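Local coordinates for NOL1/NOP2/sun family protein (Enterococcus faecium, PDB 3M4X), which probably methylates ribosomal RNA, most likely at carbon 5 of cytosine with S-adenosylmethionine as methyl donor, and carries an RNA-binding PUA-like domain, at residues C113-G118 and T135-P140; S25-A30 and I285-D290; Q423-L428 and F437-K442; L207-R212 and P239-E244; G49-Q54 and L430-V435. One frame throughout, in Å; residues are numbered along the deposited sequence.

Contact 1 (C113-G118 and T135-P140)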
# COMPACT_ATOMS: atom_id res chain seq x y z
N CYS A 113 -7.62 5.69 3.31
CA CYS A 113 -7.51 4.99 4.58
C CYS A 113 -6.54 3.82 4.44
O CYS A 113 -6.95 2.69 4.20
CB CYS A 113 -8.90 4.49 5.00
SG CYS A 113 -10.18 5.75 4.84
N ALA A 114 -5.25 4.09 4.62
CA ALA A 114 -4.22 3.30 3.93
C ALA A 114 -3.48 2.20 4.69
O ALA A 114 -3.02 1.26 4.07
CB ALA A 114 -3.23 4.22 3.27
N ALA A 115 -3.35 2.33 6.01
CA ALA A 115 -2.68 1.30 6.82
C ALA A 115 -3.41 -0.05 6.74
O ALA A 115 -4.63 -0.09 6.69
CB ALA A 115 -2.55 1.75 8.26
N PRO A 116 -2.65 -1.16 6.76
CA PRO A 116 -1.19 -1.26 6.92
C PRO A 116 -0.38 -0.93 5.66
O PRO A 116 0.83 -0.66 5.77
CB PRO A 116 -0.98 -2.75 7.27
CG PRO A 116 -2.33 -3.37 7.35
CD PRO A 116 -3.28 -2.48 6.63
N GLY A 117 -1.02 -0.95 4.50
CA GLY A 117 -0.38 -0.54 3.26
C GLY A 117 -0.55 -1.58 2.15
O GLY A 117 0.12 -1.50 1.12
N GLY A 118 -1.43 -2.55 2.37
CA GLY A 118 -1.71 -3.57 1.38
C GLY A 118 -2.10 -2.99 0.03
O GLY A 118 -1.56 -3.37 -1.01
N THR A 135 -0.65 8.65 0.25
CA THR A 135 -1.14 7.56 1.07
C THR A 135 -1.36 8.12 2.44
O THR A 135 -0.43 8.52 3.12
CB THR A 135 -0.10 6.44 1.18
OG1 THR A 135 0.53 6.24 -0.08
CG2 THR A 135 -0.77 5.18 1.59
N ASN A 136 -2.62 8.16 2.85
CA ASN A 136 -2.98 8.77 4.10
C ASN A 136 -3.44 7.74 5.13
O ASN A 136 -4.17 6.81 4.81
CB ASN A 136 -4.08 9.80 3.86
CG ASN A 136 -4.60 10.40 5.15
OD1 ASN A 136 -3.97 11.27 5.75
ND2 ASN A 136 -5.76 9.93 5.60
N GLU A 137 -2.99 7.92 6.37
CA GLU A 137 -3.46 7.11 7.49
C GLU A 137 -3.78 8.05 8.65
O GLU A 137 -3.02 8.98 8.93
CB GLU A 137 -2.39 6.11 7.90
CG GLU A 137 -2.68 5.38 9.19
CD GLU A 137 -4.02 4.66 9.18
OE1 GLU A 137 -4.48 4.24 8.09
OE2 GLU A 137 -4.61 4.51 10.27
N ILE A 138 -4.91 7.82 9.32
CA ILE A 138 -5.36 8.76 10.34
C ILE A 138 -4.68 8.52 11.69
O ILE A 138 -4.44 9.46 12.44
CB ILE A 138 -6.91 8.77 10.49
CG1 ILE A 138 -7.38 10.00 11.28
CG2 ILE A 138 -7.41 7.49 11.13
CD1 ILE A 138 -8.92 10.20 11.33
N PHE A 139 -4.33 7.27 11.98
CA PHE A 139 -3.60 6.96 13.21
C PHE A 139 -2.09 7.13 13.03
O PHE A 139 -1.48 6.46 12.21
CB PHE A 139 -3.90 5.53 13.69
CG PHE A 139 -5.33 5.31 14.09
CD1 PHE A 139 -6.19 4.57 13.30
CD2 PHE A 139 -5.82 5.84 15.29
CE1 PHE A 139 -7.50 4.36 13.67
CE2 PHE A 139 -7.13 5.63 15.67
CZ PHE A 139 -7.98 4.89 14.86
N PRO A 140 -1.48 8.03 13.82
CA PRO A 140 -0.05 8.36 13.73
C PRO A 140 0.83 7.12 13.89
O PRO A 140 1.85 6.99 13.20
CB PRO A 140 0.17 9.30 14.93
CG PRO A 140 -1.18 9.81 15.28
CD PRO A 140 -2.14 8.73 14.94
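With CG anti to the backbone N (chi1 170°) and its chain folded back at chi2 (56°), Glu137 brings its carboxylate against the backbone and methyl group of Ala115. The setting is the Rossmann-like fold of class I methyltransferases. Here 113-118 is the glycine-rich loop that follows strand 108-111. The segment 135-140 runs off the end of the neighbouring parallel strand 132-136; in this superfamily both places border the S-adenosylmethionine pocket. Ala115 N donates to Glu137 OE1 at 3.0 Å, a fairly straight bond (155°) that meets the oxygen from above the carboxylate plane. Ala115 CB lies 3.4 Å from Glu137 CD, adding contact alongside the same group. One residue earlier, Ala114 N donates to Asn136 O at 2.9 Å, so the loop still holds on to the strand beyond the backbone bond of Asn136 with Asp111. The Asn136 side chain is engaged elsewhere, its ND2 bonding to Leu112 O and His163 O, while Leu146 of helix 140-153 packs on Ala114 and Thr135. A second bond fixes the rotation of the carboxylate: Phe139 N, at the N-cap of helix 140-153, donates to Glu137 OE2 at 3.3 Å.

Contact 2 (S25-A30 and I285-D290)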
# COMPACT_ATOMS: atom_id res chain seq x y z
N SER A 25 -26.96 -21.07 5.46
CA SER A 25 -26.28 -22.22 6.07
C SER A 25 -24.85 -22.42 5.62
O SER A 25 -23.95 -22.63 6.44
CB SER A 25 -27.07 -23.51 5.84
OG SER A 25 -28.32 -23.45 6.50
N ASP A 26 -24.63 -22.39 4.31
CA ASP A 26 -23.28 -22.51 3.77
C ASP A 26 -22.41 -21.36 4.28
O ASP A 26 -21.24 -21.54 4.58
CB ASP A 26 -23.31 -22.55 2.25
CG ASP A 26 -24.34 -23.54 1.73
OD1 ASP A 26 -23.97 -24.70 1.43
OD2 ASP A 26 -25.54 -23.18 1.66
N PHE A 27 -23.02 -20.19 4.40
CA PHE A 27 -22.34 -18.97 4.83
C PHE A 27 -21.83 -19.09 6.26
O PHE A 27 -20.65 -18.81 6.52
CB PHE A 27 -23.28 -17.77 4.68
CG PHE A 27 -22.73 -16.47 5.18
CD1 PHE A 27 -21.52 -15.97 4.69
CD2 PHE A 27 -23.43 -15.72 6.12
CE1 PHE A 27 -21.02 -14.77 5.14
CE2 PHE A 27 -22.94 -14.50 6.57
CZ PHE A 27 -21.73 -14.03 6.09
N PHE A 28 -22.70 -19.50 7.18
CA PHE A 28 -22.32 -19.66 8.58
C PHE A 28 -21.33 -20.79 8.71
O PHE A 28 -20.41 -20.73 9.53
CB PHE A 28 -23.53 -19.98 9.46
CG PHE A 28 -24.61 -18.93 9.44
CD1 PHE A 28 -25.95 -19.30 9.41
CD2 PHE A 28 -24.29 -17.58 9.46
CE1 PHE A 28 -26.96 -18.32 9.40
CE2 PHE A 28 -25.29 -16.60 9.45
CZ PHE A 28 -26.63 -16.97 9.41
N SER A 29 -21.54 -21.83 7.91
CA SER A 29 -20.69 -23.02 7.93
C SER A 29 -19.28 -22.66 7.44
O SER A 29 -18.28 -23.20 7.92
CB SER A 29 -21.34 -24.11 7.07
OG SER A 29 -20.48 -25.20 6.83
N ALA A 30 -19.19 -21.71 6.50
CA ALA A 30 -17.90 -21.22 6.06
C ALA A 30 -17.27 -20.43 7.18
O ALA A 30 -16.09 -20.57 7.47
CB ALA A 30 -18.04 -20.36 4.82
N ILE A 285 -17.39 -10.72 -2.44
CA ILE A 285 -16.65 -11.95 -2.20
C ILE A 285 -17.24 -12.61 -0.95
O ILE A 285 -17.20 -12.05 0.14
CB ILE A 285 -15.14 -11.67 -2.07
CG1 ILE A 285 -14.59 -11.17 -3.41
CG2 ILE A 285 -14.39 -12.93 -1.64
CD1 ILE A 285 -13.17 -10.76 -3.37
N TRP A 286 -17.83 -13.79 -1.15
CA TRP A 286 -18.45 -14.54 -0.06
C TRP A 286 -17.55 -15.74 0.27
O TRP A 286 -17.08 -16.44 -0.63
CB TRP A 286 -19.82 -15.06 -0.48
CG TRP A 286 -20.92 -14.03 -0.73
CD1 TRP A 286 -21.38 -13.59 -1.94
CD2 TRP A 286 -21.72 -13.37 0.26
NE1 TRP A 286 -22.40 -12.68 -1.77
CE2 TRP A 286 -22.63 -12.53 -0.42
CE3 TRP A 286 -21.77 -13.40 1.66
CZ2 TRP A 286 -23.56 -11.73 0.24
CZ3 TRP A 286 -22.69 -12.60 2.32
CH2 TRP A 286 -23.58 -11.78 1.61
N PRO A 287 -17.31 -15.97 1.57
CA PRO A 287 -16.38 -17.03 2.01
C PRO A 287 -16.87 -18.44 1.66
O PRO A 287 -16.07 -19.35 1.47
CB PRO A 287 -16.34 -16.86 3.54
CG PRO A 287 -17.05 -15.57 3.84
CD PRO A 287 -17.96 -15.29 2.70
N HIS A 288 -18.17 -18.62 1.57
CA HIS A 288 -18.71 -19.93 1.27
C HIS A 288 -18.74 -20.22 -0.24
O HIS A 288 -19.05 -21.33 -0.66
CB HIS A 288 -20.11 -20.08 1.87
CG HIS A 288 -21.12 -19.14 1.30
ND1 HIS A 288 -21.12 -17.78 1.58
CD2 HIS A 288 -22.18 -19.35 0.48
CE1 HIS A 288 -22.13 -17.21 0.95
NE2 HIS A 288 -22.79 -18.13 0.28
N LYS A 289 -18.40 -19.20 -1.03
CA LYS A 289 -18.67 -19.20 -2.46
C LYS A 289 -17.39 -18.95 -3.25
O LYS A 289 -17.09 -19.64 -4.22
CB LYS A 289 -19.65 -18.08 -2.80
CG LYS A 289 -20.96 -18.51 -3.41
CD LYS A 289 -21.70 -17.30 -3.96
CE LYS A 289 -22.99 -17.64 -4.70
NZ LYS A 289 -23.53 -16.44 -5.39
N ASP A 290 -16.66 -17.92 -2.82
CA ASP A 290 -15.48 -17.44 -3.53
C ASP A 290 -14.25 -17.71 -2.70
O ASP A 290 -14.33 -18.28 -1.62
CB ASP A 290 -15.59 -15.93 -3.76
CG ASP A 290 -16.87 -15.55 -4.46
OD1 ASP A 290 -17.14 -16.08 -5.55
OD2 ASP A 290 -17.62 -14.71 -3.90
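An aromatic cluster of Phe27, Trp286 and His288 forms this interdomain contact, joining helix 24-33 of the N-terminal RsmF domain to the loop between strands 283-285 and 295-302 of the Rossmann-like methyltransferase part. No hydrogen bond crosses it, and the evidence lies in how the rings are turned. Trp286 and Phe27 make a T-shaped (edge-to-face) pair: their planes stand at 90°, the centroids of the Phe27 ring and the Trp286 six-membered ring are 5.4 Å apart, and Trp286 CZ3 sits over the Phe27 face toward its rim. Pro287 CD comes to the rim of the same ring in its plane, 3.9 Å from Phe27 CE1. His288 instead offers a face, over which Phe27 CB lies 4.1 Å from the ring centroid in a CH-pi contact, while Lys289 CB covers the opposite face. His288 holds CG between its backbone N and carbonyl carbon (chi1 64°), which sets the ring against Phe27 CA and CB, and NE2 is held by Glu23 OE2. One helical turn on from Asp26, Ala30 CB packs 3.6 Å from His288 CB. Phe237 extends the cluster, edge-to-face with Phe27 and with its ring nearly parallel to that of Trp286. The loop itself is fixed by a side-chain bond: Trp286 N donates to Asp290 OD2 at 2.9 Å, nearly straight and on the anti lone pair of that oxygen.

Contact 3 (Q423-L428 and F437-K442)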
# COMPACT_ATOMS: atom_id res chain seq x y z
N GLN A 423 36.28 0.72 -1.03
CA GLN A 423 35.47 1.34 -2.07
C GLN A 423 34.46 2.38 -1.54
O GLN A 423 33.84 3.09 -2.32
CB GLN A 423 34.78 0.24 -2.88
CG GLN A 423 34.28 0.65 -4.24
CD GLN A 423 35.34 1.33 -5.10
OE1 GLN A 423 36.53 0.96 -5.08
NE2 GLN A 423 34.92 2.32 -5.86
N GLY A 424 34.32 2.49 -0.22
CA GLY A 424 33.38 3.45 0.32
C GLY A 424 31.94 2.95 0.26
O GLY A 424 31.68 1.76 0.48
N TRP A 425 31.00 3.85 -0.04
CA TRP A 425 29.57 3.50 -0.08
C TRP A 425 29.27 2.46 -1.12
O TRP A 425 29.55 2.64 -2.30
CB TRP A 425 28.72 4.75 -0.34
CG TRP A 425 28.82 5.70 0.78
CD1 TRP A 425 29.46 6.91 0.78
CD2 TRP A 425 28.29 5.52 2.09
NE1 TRP A 425 29.36 7.49 2.02
CE2 TRP A 425 28.64 6.66 2.84
CE3 TRP A 425 27.55 4.50 2.71
CZ2 TRP A 425 28.27 6.81 4.17
CZ3 TRP A 425 27.18 4.66 4.03
CH2 TRP A 425 27.55 5.80 4.75
N VAL A 426 28.69 1.34 -0.69
CA VAL A 426 28.39 0.26 -1.62
C VAL A 426 27.01 -0.28 -1.35
O VAL A 426 26.58 -0.36 -0.20
CB VAL A 426 29.43 -0.89 -1.52
CG1 VAL A 426 30.80 -0.41 -1.99
CG2 VAL A 426 29.51 -1.44 -0.09
N LEU A 427 26.31 -0.64 -2.42
CA LEU A 427 25.02 -1.31 -2.32
C LEU A 427 25.28 -2.79 -2.08
O LEU A 427 25.86 -3.46 -2.93
CB LEU A 427 24.21 -1.13 -3.61
CG LEU A 427 22.81 -1.75 -3.60
CD1 LEU A 427 21.89 -1.00 -2.64
CD2 LEU A 427 22.19 -1.83 -5.01
N LEU A 428 24.86 -3.30 -0.94
CA LEU A 428 24.95 -4.74 -0.68
C LEU A 428 23.87 -5.47 -1.48
O LEU A 428 22.71 -5.10 -1.44
CB LEU A 428 24.81 -5.03 0.82
CG LEU A 428 25.76 -4.18 1.67
CD1 LEU A 428 25.81 -4.66 3.11
CD2 LEU A 428 27.15 -4.16 1.08
N PHE A 437 22.71 -0.35 2.21
CA PHE A 437 24.06 0.18 2.05
C PHE A 437 25.05 -0.35 3.09
O PHE A 437 24.72 -0.50 4.26
CB PHE A 437 24.07 1.71 2.12
CG PHE A 437 23.77 2.38 0.81
CD1 PHE A 437 22.56 3.00 0.60
CD2 PHE A 437 24.72 2.39 -0.20
CE1 PHE A 437 22.28 3.62 -0.61
CE2 PHE A 437 24.46 2.99 -1.41
CZ PHE A 437 23.24 3.61 -1.62
N GLY A 438 26.26 -0.64 2.63
CA GLY A 438 27.40 -0.78 3.51
C GLY A 438 28.41 0.29 3.15
O GLY A 438 28.28 0.95 2.12
N LYS A 439 29.43 0.47 3.99
CA LYS A 439 30.51 1.36 3.62
C LYS A 439 31.85 0.65 3.81
O LYS A 439 32.33 0.47 4.93
CB LYS A 439 30.45 2.68 4.40
CG LYS A 439 31.37 3.76 3.81
CD LYS A 439 31.59 4.90 4.77
CE LYS A 439 32.44 5.97 4.14
NZ LYS A 439 32.73 7.07 5.09
N GLN A 440 32.44 0.23 2.70
CA GLN A 440 33.66 -0.54 2.75
C GLN A 440 34.88 0.36 3.03
O GLN A 440 35.30 1.15 2.19
CB GLN A 440 33.85 -1.29 1.44
CG GLN A 440 35.10 -2.16 1.41
CD GLN A 440 35.35 -2.69 0.03
OE1 GLN A 440 35.18 -1.96 -0.96
NE2 GLN A 440 35.75 -3.95 -0.07
N VAL A 441 35.41 0.22 4.24
CA VAL A 441 36.50 1.06 4.71
C VAL A 441 37.65 0.19 5.18
O VAL A 441 37.61 -0.38 6.28
CB VAL A 441 36.05 1.96 5.87
CG1 VAL A 441 37.16 2.97 6.22
CG2 VAL A 441 34.77 2.68 5.52
N LYS A 442 38.67 0.06 4.34
CA LYS A 442 39.89 -0.66 4.70
C LYS A 442 39.66 -2.15 5.00
O LYS A 442 40.18 -2.69 5.99
CB LYS A 442 40.57 0.03 5.88
CG LYS A 442 41.98 0.53 5.60
CD LYS A 442 42.00 1.91 4.98
CE LYS A 442 43.43 2.44 4.89
NZ LYS A 442 43.55 3.83 4.34
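Val426 and Gly438 form the tight centre of this antiparallel pairing, part of the beta hairpin of the PUA-like domain. Val426 N reaches Gly438 O at 2.9 Å and, in return, Gly438 N reaches Val426 O at 2.9 Å, a hydrogen-bonded pair. Gly438 has no side chain, and Leu428 packs into the place beside it, its CG 3.7 Å from Gly438 N. On the other face of the sheet stand Leu427 and Phe437, with Phe437 CD2 3.3 Å from Val426 O. The well-bonded part continues into a classic beta bulge, where Gln423 and Gly424 both face Gln440. Gly424 N donates to Gln440 O and Gln440 N returns a bond to Gly424 O, while Gln423 N donates to Gln440 OE1 at 2.9 Å. Gln440 gets there with an extended chain and CG anti to the backbone N (chi1 -178°), and its NE2 is bonded to Arg419 O.

The looser, more open side is the partly exposed layer of Trp425 and Lys439, with the exposed side chain of Gln423 beyond. These two form the non-hydrogen-bonded pair between Gly424-Gln440 and Val426-Gly438, on the face of Leu427 and Phe437. Lys439 CG lies over the Trp425 indole, 4.0 Å from the six-membered ring centroid, in a CH-pi contact.

Around the hairpin, Phe448 meets the Trp425 ring edge-to-face, strand 381-384 touches Trp425 and Phe437, helix 386-390 lies against Leu427 and Phe437 through Ala389, and strand 400-403 presents Leu401 to Val426, Leu428 and Gln440.

Contact 4 (L207-R212 and P239-E244); sequences LYCQKR and PEENEE
Leu207 opens the contact from helix 205-222 by laying its two methyl groups across the aliphatic part of Glu240, with Leu207 CD2 3.6 Å from Glu240 CG. Only methylene carbons of that glutamate are met here; its chain bends at chi2, and OE1 goes to a salt bridge with Lys15. Cys209 follows, with CB 3.1 Å from Glu241 OE2 and SG farther off, at 3.8 Å from the same oxygen. Both oxygens of that carboxylate have hydrogen bonds elsewhere, OE1 with Ser186 OG.

Gln210 makes the polar link. CG is anti to the backbone N (chi1 -176°) and the chain beyond it is extended, which carries the amide to the opposing turn. NE2 donates to Glu240 O at 2.9 Å, in the plane of that carbonyl and on a lone pair, though the oxygen is tilted 26° from the amide's own plane. The same NE2 has a second, weak bond to Glu244 OE1 at 3.2 Å, with the amide and carboxylate planes 51° apart. One nitrogen thus joins helix 205-222 to the turn, and more weakly to the start of helix 243-252.

Helix 205-222 belongs to the beta-alpha-beta crossover between parallel strands 176-182 and 228-234. Glu241 also touches Cys185 and Thr236, in loops where RNA cytosine-5 methyltransferases characteristically carry their Pro-Cys and Thr-Cys motifs.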
# COMPACT_ATOMS: atom_id res chain seq x y z
N LEU A 207 -25.13 0.47 10.62
CA LEU A 207 -25.65 1.82 10.40
C LEU A 207 -24.71 2.88 10.96
O LEU A 207 -24.54 3.94 10.37
CB LEU A 207 -27.05 1.98 10.99
CG LEU A 207 -28.25 1.38 10.24
CD1 LEU A 207 -28.34 1.95 8.82
CD2 LEU A 207 -28.19 -0.14 10.21
N TYR A 208 -24.10 2.61 12.11
CA TYR A 208 -23.09 3.50 12.65
C TYR A 208 -21.94 3.67 11.65
O TYR A 208 -21.44 4.79 11.44
CB TYR A 208 -22.56 2.93 13.97
CG TYR A 208 -21.40 3.71 14.57
CD1 TYR A 208 -21.61 4.67 15.55
CD2 TYR A 208 -20.09 3.49 14.14
CE1 TYR A 208 -20.55 5.38 16.09
CE2 TYR A 208 -19.03 4.20 14.67
CZ TYR A 208 -19.26 5.14 15.65
OH TYR A 208 -18.21 5.85 16.19
N CYS A 209 -21.54 2.57 11.03
CA CYS A 209 -20.44 2.60 10.07
C CYS A 209 -20.88 3.26 8.78
O CYS A 209 -20.10 3.98 8.16
CB CYS A 209 -19.93 1.18 9.80
SG CYS A 209 -18.93 0.51 11.14
N GLN A 210 -22.13 3.02 8.39
CA GLN A 210 -22.71 3.67 7.22
C GLN A 210 -22.56 5.19 7.27
O GLN A 210 -22.11 5.80 6.30
CB GLN A 210 -24.19 3.31 7.06
CG GLN A 210 -24.82 3.87 5.81
CD GLN A 210 -26.32 3.69 5.79
OE1 GLN A 210 -27.04 4.28 6.60
NE2 GLN A 210 -26.81 2.88 4.85
N LYS A 211 -22.92 5.79 8.39
CA LYS A 211 -22.82 7.25 8.53
C LYS A 211 -21.37 7.73 8.43
O LYS A 211 -21.10 8.79 7.86
CB LYS A 211 -23.44 7.73 9.85
CG LYS A 211 -24.87 7.29 10.06
CD LYS A 211 -25.42 7.74 11.42
CE LYS A 211 -26.93 7.89 11.39
NZ LYS A 211 -27.48 8.36 12.69
N ARG A 212 -20.45 6.98 9.01
CA ARG A 212 -19.05 7.37 8.95
C ARG A 212 -18.54 7.23 7.52
O ARG A 212 -17.75 8.06 7.03
CB ARG A 212 -18.20 6.55 9.92
CG ARG A 212 -17.04 7.33 10.53
CD ARG A 212 -16.25 6.50 11.55
NE ARG A 212 -15.25 7.29 12.26
CZ ARG A 212 -14.01 6.88 12.52
NH1 ARG A 212 -13.60 5.68 12.13
NH2 ARG A 212 -13.17 7.68 13.17
N PRO A 239 -25.38 -4.86 3.73
CA PRO A 239 -25.93 -3.96 2.70
C PRO A 239 -25.78 -2.52 3.13
O PRO A 239 -25.47 -1.68 2.29
CB PRO A 239 -27.42 -4.33 2.68
CG PRO A 239 -27.43 -5.81 3.09
CD PRO A 239 -26.33 -5.93 4.11
N GLU A 240 -25.99 -2.23 4.41
CA GLU A 240 -25.96 -0.84 4.88
C GLU A 240 -24.63 -0.15 4.55
O GLU A 240 -24.60 1.05 4.35
CB GLU A 240 -26.26 -0.75 6.38
CG GLU A 240 -27.69 -1.17 6.78
CD GLU A 240 -27.85 -2.69 6.87
OE1 GLU A 240 -26.87 -3.43 6.65
OE2 GLU A 240 -28.97 -3.15 7.17
N GLU A 241 -23.56 -0.93 4.45
CA GLU A 241 -22.23 -0.38 4.19
C GLU A 241 -21.73 -0.58 2.76
O GLU A 241 -20.70 -0.04 2.38
CB GLU A 241 -21.21 -0.98 5.16
CG GLU A 241 -21.53 -0.65 6.60
CD GLU A 241 -20.77 -1.51 7.55
OE1 GLU A 241 -21.36 -2.50 8.06
OE2 GLU A 241 -19.59 -1.21 7.79
N ASN A 242 -22.48 -1.35 1.98
CA ASN A 242 -22.09 -1.68 0.62
C ASN A 242 -23.06 -1.11 -0.41
O ASN A 242 -22.90 0.03 -0.86
CB ASN A 242 -21.98 -3.20 0.48
CG ASN A 242 -20.95 -3.82 1.43
OD1 ASN A 242 -20.96 -5.02 1.69
ND2 ASN A 242 -20.06 -2.98 1.97
N GLU A 243 -24.07 -1.89 -0.81
CA GLU A 243 -25.01 -1.42 -1.83
C GLU A 243 -25.72 -0.12 -1.45
O GLU A 243 -26.08 0.67 -2.32
CB GLU A 243 -26.08 -2.48 -2.15
CG GLU A 243 -25.59 -3.71 -2.88
CD GLU A 243 -25.07 -4.80 -1.94
OE1 GLU A 243 -24.98 -4.53 -0.72
OE2 GLU A 243 -24.75 -5.91 -2.42
N GLU A 244 -25.96 0.10 -0.16
CA GLU A 244 -26.69 1.30 0.25
C GLU A 244 -25.79 2.53 0.16
O GLU A 244 -26.24 3.60 -0.21
CB GLU A 244 -27.34 1.16 1.63
CG GLU A 244 -28.53 0.18 1.64
CD GLU A 244 -29.24 0.11 2.99
OE1 GLU A 244 -29.17 1.09 3.76
OE2 GLU A 244 -29.88 -0.93 3.28

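Contact 5 (G49-Q54 and L430-V435)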
# COMPACT_ATOMS: atom_id res chain seq x y z
N GLY A 49 12.16 -9.15 -9.40
CA GLY A 49 11.25 -9.39 -8.30
C GLY A 49 10.68 -10.80 -8.29
O GLY A 49 10.77 -11.51 -7.29
N LEU A 50 10.10 -11.21 -9.41
CA LEU A 50 9.46 -12.52 -9.47
C LEU A 50 10.50 -13.64 -9.44
O LEU A 50 10.33 -14.63 -8.73
CB LEU A 50 8.58 -12.64 -10.72
CG LEU A 50 8.00 -14.01 -11.06
CD1 LEU A 50 6.98 -14.55 -10.00
CD2 LEU A 50 7.36 -13.94 -12.44
N ASP A 51 11.56 -13.50 -10.22
CA ASP A 51 12.60 -14.53 -10.26
C ASP A 51 13.13 -14.79 -8.86
O ASP A 51 13.33 -15.94 -8.46
CB ASP A 51 13.75 -14.14 -11.20
CG ASP A 51 14.86 -15.19 -11.23
OD1 ASP A 51 14.64 -16.32 -10.75
OD2 ASP A 51 15.96 -14.90 -11.75
N MSE A 52 13.37 -13.73 -8.11
CA MSE A 52 13.91 -13.87 -6.77
C MSE A 52 12.94 -14.61 -5.84
O MSE A 52 13.37 -15.37 -4.97
CB MSE A 52 14.29 -12.51 -6.19
CG MSE A 52 15.54 -11.90 -6.85
SE MSE A 52 17.20 -12.99 -6.64
CE MSE A 52 17.11 -14.04 -8.28
N VAL A 53 11.65 -14.38 -6.01
CA VAL A 53 10.65 -15.09 -5.21
C VAL A 53 10.55 -16.57 -5.61
O VAL A 53 10.39 -17.44 -4.75
CB VAL A 53 9.27 -14.41 -5.31
CG1 VAL A 53 8.18 -15.33 -4.73
CG2 VAL A 53 9.30 -13.06 -4.58
N GLN A 54 10.66 -16.84 -6.90
CA GLN A 54 10.55 -18.21 -7.39
C GLN A 54 11.71 -19.04 -6.88
O GLN A 54 11.57 -20.23 -6.56
CB GLN A 54 10.49 -18.22 -8.92
CG GLN A 54 9.09 -17.87 -9.49
CD GLN A 54 9.10 -17.62 -10.99
OE1 GLN A 54 10.16 -17.37 -11.58
NE2 GLN A 54 7.94 -17.70 -11.60
N LEU A 430 22.30 -9.33 -2.50
CA LEU A 430 22.20 -10.78 -2.30
C LEU A 430 21.62 -11.40 -3.56
O LEU A 430 20.43 -11.26 -3.85
CB LEU A 430 21.31 -11.09 -1.09
CG LEU A 430 21.09 -12.53 -0.61
CD1 LEU A 430 22.40 -13.24 -0.30
CD2 LEU A 430 20.21 -12.49 0.63
N ASP A 431 22.47 -12.10 -4.30
CA ASP A 431 22.10 -12.64 -5.61
C ASP A 431 21.76 -11.46 -6.51
O ASP A 431 22.65 -10.87 -7.13
CB ASP A 431 20.95 -13.64 -5.52
CG ASP A 431 20.71 -14.40 -6.83
OD1 ASP A 431 21.10 -13.90 -7.91
OD2 ASP A 431 20.14 -15.50 -6.78
N LYS A 432 20.48 -11.10 -6.56
CA LYS A 432 20.06 -9.92 -7.32
C LYS A 432 19.28 -8.93 -6.46
O LYS A 432 18.75 -7.92 -6.96
CB LYS A 432 19.24 -10.34 -8.54
CG LYS A 432 20.06 -10.93 -9.68
CD LYS A 432 19.18 -11.20 -10.89
CE LYS A 432 19.93 -12.01 -11.93
NZ LYS A 432 19.07 -12.35 -13.10
N ILE A 433 19.22 -9.20 -5.17
CA ILE A 433 18.41 -8.40 -4.25
C ILE A 433 19.25 -7.35 -3.53
O ILE A 433 20.15 -7.70 -2.77
CB ILE A 433 17.80 -9.27 -3.16
CG1 ILE A 433 17.04 -10.45 -3.76
CG2 ILE A 433 16.89 -8.43 -2.27
CD1 ILE A 433 16.67 -11.49 -2.72
N PRO A 434 18.93 -6.06 -3.76
CA PRO A 434 19.58 -4.98 -3.01
C PRO A 434 19.04 -4.98 -1.59
O PRO A 434 17.83 -4.81 -1.39
CB PRO A 434 19.12 -3.70 -3.76
CG PRO A 434 18.71 -4.18 -5.12
CD PRO A 434 18.09 -5.55 -4.85
N VAL A 435 19.91 -5.17 -0.61
CA VAL A 435 19.43 -5.28 0.76
C VAL A 435 19.74 -4.08 1.63
O VAL A 435 19.28 -4.02 2.77
CB VAL A 435 19.93 -6.57 1.43
CG1 VAL A 435 19.51 -7.77 0.60
CG2 VAL A 435 21.45 -6.54 1.59
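Apolar contact across the two segments joins Met52, deposited as selenomethionine, to Ile433: Met52 CG lies 3.7 Å from Ile433 CG1, and the two side chains run alongside each other, pointing opposite ways. Van der Waals contacts with polar groups come next. Met52 bends at chi2 (-61°) and again at chi3, which sets the selenium against the turn backbone: SE is 3.8 Å from Lys432 N and also 3.8 Å from Lys432 CB. The terminal methyl ends beside the Asp431 carboxylate, Met52 CE 3.7 Å from Asp431 OD2. Leu430 to Ile433 form a type II' beta turn, the tip of the hairpin of strands 426-430 and 433-441 in the PUA-like domain, and the helix it meets, 49-56, is part of the N-terminal RsmF domain. Backbone bonds across the hairpin keep this tip closed, Ile433 N to Leu430 O and Leu430 N to Ile433 O both measuring 2.7 Å. Of the polar groups, Asp431 OD2 bonds to Tyr56 OH, a residue at the end of the same helix as Met52. Opposite charges approach near the surface without forming a salt bridge: Asp51 OD2 stands 4.2 Å from Lys432 NZ.

In the fold
Contacts 1 and 4 lie within the methyltransferase part, their centres about 21 Å apart, while contacts 2 and 5 attach the N-terminal domain at separate places, about 37 Å apart: contact 2 to the methyltransferase part, contact 5 to the PUA-like domain. Contacts 3 and 5 share the hairpin of strands 426-430 and 433-441 and touch, Leu427 packing on Pro434. Along the chain, contact 1 closes first, then contact 4, both within the span that contact 2 bridges; contacts 2 and 5 alternate their segments. Contacts 3 and 4 are about 54 Å apart, centre to centre, on opposite sides of the chain's centre. Through contacts 2 and 5 the N-terminal domain touches both the methyltransferase part and the PUA-like domain.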